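Local coordinates for synergistic-type venom protein S2C4 (Dendroaspis jamesoni kaimosae, PDB 7C28) that probably enhances the toxicity of other venom components, as a homodimeric member of the three-finger toxin family, at residues N27-G32 and K48-G53; T5-G10 and V38-T43. One frame throughout, in Å; residues are numbered along the deposited sequence.

Interaction 1: residues N27-G32 and K48-G53; sequences NWKKMG and KADDNG. With SO4 (sulfate ion), chain C.
In this three-finger fold the turn that leads into strand 54-58, in the third finger, sits beside strand 27-32 of the central finger, with D50 and N52 facing K29 and K30. The turn is type I from D50 to G53, closed by the backbone bond G53 N to D50 O (2.7 Å). At its end the chain comes close to the strand: G53 CA lies 3.3 Å from W28 O.

Two lysines meet the turn in different ways. The K29 and D50 side chains cross at about a right angle, so that methylenes of K29 as well as its amine touch the carboxylate: K29 CE lies 3.5 Å from D50 OD2, and a bend at the last torsion (chi4 62°) turns NZ toward OD1 in a long salt bridge of 3.5 Å. K30 offers only its root, CB standing 3.5 Å from N52 OD1. Beyond CG its chain runs extended away from the turn and gives NZ to sulfate O2 at 2.7 Å; R40 of the second subunit binds the same ion.

A single water ties the pieces together, donating to D50 OD2 (2.8 Å) and N52 OD1 and weakly accepting from K30 N. D50 therefore has a lysine and a water at its carboxylate. The turn itself is joined to the strand by one long ion pair and this water, and sheet pairing begins at the next residue, W28 with C54.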
loop_
_atom_site.group_PDB
_atom_site.type_symbol
_atom_site.label_atom_id
_atom_site.label_comp_id
_atom_site.label_asym_id
_atom_site.label_seq_id
_atom_site.Cartn_x
_atom_site.Cartn_y
_atom_site.Cartn_z
ATOM N N ASN A 27 -5.982 -2.163 2.517
ATOM C CA ASN A 27 -5.770 -2.919 1.284
ATOM C C ASN A 27 -6.165 -2.069 0.082
ATOM O O ASN A 27 -7.341 -1.747 -0.095
ATOM C CB ASN A 27 -6.562 -4.226 1.302
ATOM C CG ASN A 27 -6.076 -5.218 0.261
ATOM O OD1 ASN A 27 -5.489 -4.838 -0.758
ATOM N ND2 ASN A 27 -6.318 -6.502 0.513
ATOM N N TRP A 28 -5.188 -1.728 -0.755
ATOM C CA TRP A 28 -5.419 -0.915 -1.946
ATOM C C TRP A 28 -5.821 -1.835 -3.097
ATOM O O TRP A 28 -5.000 -2.617 -3.588
ATOM C CB TRP A 28 -4.169 -0.111 -2.300
ATOM C CG TRP A 28 -3.997 1.192 -1.551
ATOM C CD1 TRP A 28 -4.286 2.450 -2.006
ATOM C CD2 TRP A 28 -3.463 1.360 -0.229
ATOM N NE1 TRP A 28 -3.979 3.386 -1.043
ATOM C CE2 TRP A 28 -3.471 2.743 0.055
ATOM C CE3 TRP A 28 -2.984 0.475 0.743
ATOM C CZ2 TRP A 28 -3.020 3.258 1.271
ATOM C CZ3 TRP A 28 -2.537 0.989 1.950
ATOM C CH2 TRP A 28 -2.559 2.366 2.202
ATOM N N LYS A 29 -7.084 -1.766 -3.512
ATOM C CA LYS A 29 -7.573 -2.505 -4.670
ATOM C C LYS A 29 -7.884 -1.532 -5.801
ATOM O O LYS A 29 -8.548 -0.511 -5.584
ATOM C CB LYS A 29 -8.799 -3.351 -4.308
ATOM C CG LYS A 29 -8.413 -4.648 -3.587
ATOM C CD LYS A 29 -9.604 -5.475 -3.122
ATOM C CE LYS A 29 -9.241 -6.959 -3.074
ATOM N NZ LYS A 29 -8.138 -7.247 -2.108
ATOM N N LYS A 30 -7.397 -1.851 -7.003
ATOM C CA LYS A 30 -7.410 -0.912 -8.119
ATOM C C LYS A 30 -8.760 -0.898 -8.827
ATOM O O LYS A 30 -9.274 -1.947 -9.225
ATOM C CB LYS A 30 -6.298 -1.267 -9.103
ATOM C CG LYS A 30 -6.004 -0.205 -10.143
ATOM C CD LYS A 30 -4.796 -0.592 -10.993
ATOM C CE LYS A 30 -4.476 0.474 -12.034
ATOM N NZ LYS A 30 -3.172 0.220 -12.713
ATOM N N MET A 31 -9.324 0.300 -8.994
ATOM C CA MET A 31 -10.552 0.502 -9.751
ATOM C C MET A 31 -10.330 1.159 -11.105
ATOM O O MET A 31 -11.173 1.005 -11.993
ATOM C CB MET A 31 -11.542 1.359 -8.948
ATOM C CG MET A 31 -11.908 0.785 -7.589
ATOM S SD MET A 31 -12.353 -0.961 -7.666
ATOM C CE MET A 31 -13.826 -0.883 -8.681
ATOM N N GLY A 32 -9.240 1.901 -11.271
ATOM C CA GLY A 32 -8.906 2.555 -12.512
ATOM C C GLY A 32 -7.575 3.261 -12.361
ATOM O O GLY A 32 -6.934 3.172 -11.309
ATOM N N LYS A 48 -2.127 -10.913 1.969
ATOM C CA LYS A 48 -1.310 -10.645 0.795
ATOM C C LYS A 48 -2.057 -9.715 -0.153
ATOM O O LYS A 48 -3.273 -9.827 -0.325
ATOM C CB LYS A 48 -0.948 -11.945 0.075
ATOM C CG LYS A 48 0.312 -12.635 0.593
ATOM C CD LYS A 48 1.301 -11.647 1.200
ATOM C CE LYS A 48 2.735 -12.118 1.021
ATOM N NZ LYS A 48 3.081 -13.201 1.977
ATOM N N ALA A 49 -1.321 -8.819 -0.797
ATOM C CA ALA A 49 -1.933 -7.822 -1.660
ATOM C C ALA A 49 -2.125 -8.375 -3.065
ATOM O O ALA A 49 -1.418 -9.293 -3.488
ATOM C CB ALA A 49 -1.074 -6.558 -1.715
ATOM N N ASP A 50 -3.115 -7.827 -3.774
ATOM C CA ASP A 50 -3.279 -8.150 -5.186
ATOM C C ASP A 50 -2.025 -7.747 -5.938
ATOM O O ASP A 50 -1.350 -6.783 -5.574
ATOM C CB ASP A 50 -4.476 -7.411 -5.784
ATOM C CG ASP A 50 -5.790 -7.837 -5.177
ATOM O OD1 ASP A 50 -5.775 -8.708 -4.282
ATOM O OD2 ASP A 50 -6.836 -7.289 -5.589
ATOM N N ASP A 51 -1.761 -8.446 -7.044
ATOM C CA ASP A 51 -0.568 -8.167 -7.839
ATOM C C ASP A 51 -0.434 -6.682 -8.155
ATOM O O ASP A 51 0.680 -6.152 -8.217
ATOM C CB ASP A 51 -0.599 -8.983 -9.131
ATOM C CG ASP A 51 -0.158 -10.414 -8.927
ATOM O OD1 ASP A 51 0.610 -10.675 -7.978
ATOM O OD2 ASP A 51 -0.585 -11.283 -9.716
ATOM N N ASN A 52 -1.561 -5.996 -8.357
ATOM C CA ASN A 52 -1.588 -4.576 -8.678
ATOM C C ASN A 52 -1.913 -3.698 -7.471
ATOM O O ASN A 52 -2.311 -2.541 -7.647
ATOM C CB ASN A 52 -2.600 -4.325 -9.795
ATOM C CG ASN A 52 -3.972 -4.876 -9.463
ATOM O OD1 ASN A 52 -4.705 -4.305 -8.651
ATOM N ND2 ASN A 52 -4.320 -6.003 -10.073
ATOM N N GLY A 53 -1.776 -4.229 -6.255
ATOM C CA GLY A 53 -2.147 -3.497 -5.057
ATOM C C GLY A 53 -1.064 -3.279 -4.018
ATOM O O GLY A 53 0.132 -3.342 -4.317
HETATM S S SO4 C . -1.603 3.286 -11.798
HETATM O O1 SO4 C . -2.390 3.673 -12.964
HETATM O O2 SO4 C . -1.251 1.870 -11.880
HETATM O O3 SO4 C . -0.378 4.081 -11.736
HETATM O O4 SO4 C . -2.388 3.527 -10.588
HETATM O O HOH W 1 -7.350 -5.287 -7.511
#

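Interaction 2: residues T5-G10 and V38-T43. With SO4 (sulfate ion), chain D.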
loop_
_atom_site.group_PDB
_atom_site.type_symbol
_atom_site.label_atom_id
_atom_site.label_comp_id
_atom_site.label_asym_id
_atom_site.label_seq_id
_atom_site.Cartn_x
_atom_site.Cartn_y
_atom_site.Cartn_z
ATOM N N THR A 5 -13.179 0.417 9.724
ATOM C CA THR A 5 -13.795 -0.576 8.850
ATOM C C THR A 5 -14.325 -0.005 7.548
ATOM O O THR A 5 -14.381 -0.731 6.552
ATOM C CB THR A 5 -14.940 -1.297 9.572
ATOM O OG1 THR A 5 -15.788 -0.332 10.201
ATOM C CG2 THR A 5 -14.385 -2.243 10.622
ATOM N N ASP A 6 -14.746 1.256 7.533
ATOM C CA ASP A 6 -15.212 1.891 6.313
ATOM C C ASP A 6 -14.935 3.380 6.420
ATOM O O ASP A 6 -14.837 3.931 7.519
ATOM C CB ASP A 6 -16.700 1.631 6.050
ATOM C CG ASP A 6 -17.108 1.984 4.631
ATOM O OD1 ASP A 6 -18.237 2.480 4.436
ATOM O OD2 ASP A 6 -16.292 1.777 3.707
ATOM N N LYS A 7 -14.799 4.021 5.263
ATOM C CA LYS A 7 -14.475 5.441 5.199
ATOM C C LYS A 7 -15.057 5.997 3.911
ATOM O O LYS A 7 -14.702 5.528 2.825
ATOM C CB LYS A 7 -12.964 5.655 5.255
ATOM C CG LYS A 7 -12.525 7.080 5.038
ATOM C CD LYS A 7 -11.041 7.224 5.321
ATOM C CE LYS A 7 -10.528 8.594 4.916
ATOM N NZ LYS A 7 -9.070 8.734 5.183
ATOM N N SER A 8 -15.954 6.977 4.030
ATOM C CA SER A 8 -16.645 7.509 2.861
ATOM C C SER A 8 -17.141 8.919 3.140
ATOM O O SER A 8 -17.873 9.140 4.109
ATOM C CB SER A 8 -17.821 6.612 2.468
ATOM O OG SER A 8 -18.573 7.206 1.427
ATOM N N PHE A 9 -16.741 9.861 2.284
ATOM C CA PHE A 9 -17.255 11.233 2.291
ATOM C C PHE A 9 -17.036 11.914 3.640
ATOM O O PHE A 9 -17.881 12.673 4.119
ATOM C CB PHE A 9 -18.730 11.265 1.888
ATOM C CG PHE A 9 -18.980 10.788 0.477
ATOM C CD1 PHE A 9 -18.095 11.109 -0.543
ATOM C CD2 PHE A 9 -20.090 10.011 0.175
ATOM C CE1 PHE A 9 -18.310 10.668 -1.832
ATOM C CE2 PHE A 9 -20.313 9.567 -1.115
ATOM C CZ PHE A 9 -19.421 9.896 -2.122
ATOM N N GLY A 10 -15.881 11.649 4.253
ATOM C CA GLY A 10 -15.492 12.291 5.489
ATOM C C GLY A 10 -15.885 11.557 6.753
ATOM O O GLY A 10 -15.423 11.935 7.838
ATOM N N VAL A 38 -9.713 1.601 -0.782
ATOM C CA VAL A 38 -8.908 1.097 0.326
ATOM C C VAL A 38 -9.837 0.373 1.292
ATOM O O VAL A 38 -10.678 0.998 1.947
ATOM C CB VAL A 38 -8.140 2.222 1.030
ATOM C CG1 VAL A 38 -7.197 1.638 2.065
ATOM C CG2 VAL A 38 -7.372 3.044 0.014
ATOM N N LYS A 39 -9.680 -0.945 1.396
ATOM C CA LYS A 39 -10.444 -1.730 2.354
ATOM C C LYS A 39 -9.747 -1.697 3.708
ATOM O O LYS A 39 -8.519 -1.771 3.789
ATOM C CB LYS A 39 -10.599 -3.177 1.878
ATOM C CG LYS A 39 -11.187 -3.330 0.478
ATOM C CD LYS A 39 -12.662 -2.962 0.442
ATOM C CE LYS A 39 -13.217 -3.001 -0.980
ATOM N NZ LYS A 39 -13.400 -4.394 -1.489
ATOM N N ARG A 40 -10.540 -1.584 4.768
ATOM C CA ARG A 40 -10.019 -1.471 6.123
ATOM C C ARG A 40 -10.826 -2.357 7.061
ATOM O O ARG A 40 -12.038 -2.512 6.895
ATOM C CB ARG A 40 -10.056 -0.011 6.609
ATOM C CG ARG A 40 -9.351 0.989 5.698
ATOM C CD ARG A 40 -9.764 2.408 6.033
ATOM N NE ARG A 40 -8.761 3.404 5.654
ATOM C CZ ARG A 40 -8.842 4.175 4.569
ATOM N NH1 ARG A 40 -9.877 4.061 3.748
ATOM N NH2 ARG A 40 -7.890 5.062 4.301
ATOM N N GLY A 41 -10.150 -2.950 8.042
ATOM C CA GLY A 41 -10.837 -3.728 9.047
ATOM C C GLY A 41 -9.856 -4.484 9.929
ATOM O O GLY A 41 -8.642 -4.270 9.867
ATOM N N CYS A 42 -10.424 -5.352 10.766
ATOM C CA CYS A 42 -9.675 -6.260 11.626
ATOM C C CYS A 42 -9.228 -7.503 10.857
ATOM O O CYS A 42 -9.828 -7.901 9.854
ATOM C CB CYS A 42 -10.521 -6.692 12.829
ATOM S SG CYS A 42 -11.128 -5.348 13.867
ATOM N N THR A 43 -8.183 -8.146 11.375
ATOM C CA THR A 43 -7.733 -9.418 10.827
ATOM C C THR A 43 -6.782 -10.074 11.818
ATOM O O THR A 43 -6.223 -9.418 12.702
ATOM C CB THR A 43 -7.050 -9.247 9.465
ATOM O OG1 THR A 43 -6.755 -10.537 8.916
ATOM C CG2 THR A 43 -5.768 -8.438 9.597
HETATM S S SO4 D . -9.198 6.907 1.285
HETATM O O1 SO4 D . -9.997 5.689 1.403
HETATM O O2 SO4 D . -8.553 6.952 -0.026
HETATM O O3 SO4 D . -8.183 6.896 2.332
HETATM O O4 SO4 D . -10.061 8.074 1.429
HETATM O O HOH W 2 -13.731 -0.536 4.196
#
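A sulfate pocket at the dimer interface lies where the first and central fingers approach each other, and K7 and R40 meet across the gap beside it. Strands 5-8 and 38-43 run roughly antiparallel, at 153°, but they belong to different sheets. T5 O and R40 O, two acceptors, stand 3.0 Å apart; what links the backbones directly here is a CA-H...O contact from T5 CA to R40 O (3.3 Å). A water modelled between T5 O and R40 N may bridge the seam, but its bond to T5 O is too short to trust and that from R40 N is weak. T5 CG2 packs over the CA of G41.

The R40 guanidinium is sandwiched. V38 CG1 sits over the centre of one face, 3.9 Å above the plane, and K7 CD covers the other face, offset toward the rim. K7 reaches it because its chain is extended throughout, with CG anti to the backbone N (chi1 173°). The sulfate lies in the plane at the edge and takes a paired grip: NH1 to O1 at 2.9 Å, almost straight, and NH2 to O3 at 2.7 Å. K7 NZ adds its charge from 3.5 Å to the same O3, so the two cations, K7 NZ and R40 NH2, share one anion. The guanidinium is further fixed by NE bonding to N64 O, while Y36 OH and K34 N of the second subunit complete the sulfate site.

With both faces covered and NE, NH1 and NH2 each bonded, the plane of the guanidinium is fixed in orientation. The ion probably came from the crystallisation liquor, but the geometry is consistent with a site for a tetrahedral anion, where it probably offsets the lysine and arginine charges gathered around it.

In the fold
The segments alternate along the chain: 5-10, 27-32, 38-43, then 48-53. Their pairings therefore cross, and the central finger sits between them. Interaction 1 joins its strand 23-32 to the third finger, interaction 2 its strand 35-43 to the first; the centres are about 15 Å apart. These two strands are antiparallel neighbours in one sheet, and N27 N probably bonds K39 O (2.9 Å), while W28 packs on V38. Both contacts also reach the second subunit, where W28 meets the W28 of that copy, and each touches a sulfate shared between subunits. Packing between fingers and pairing of subunits thus converge on the central finger.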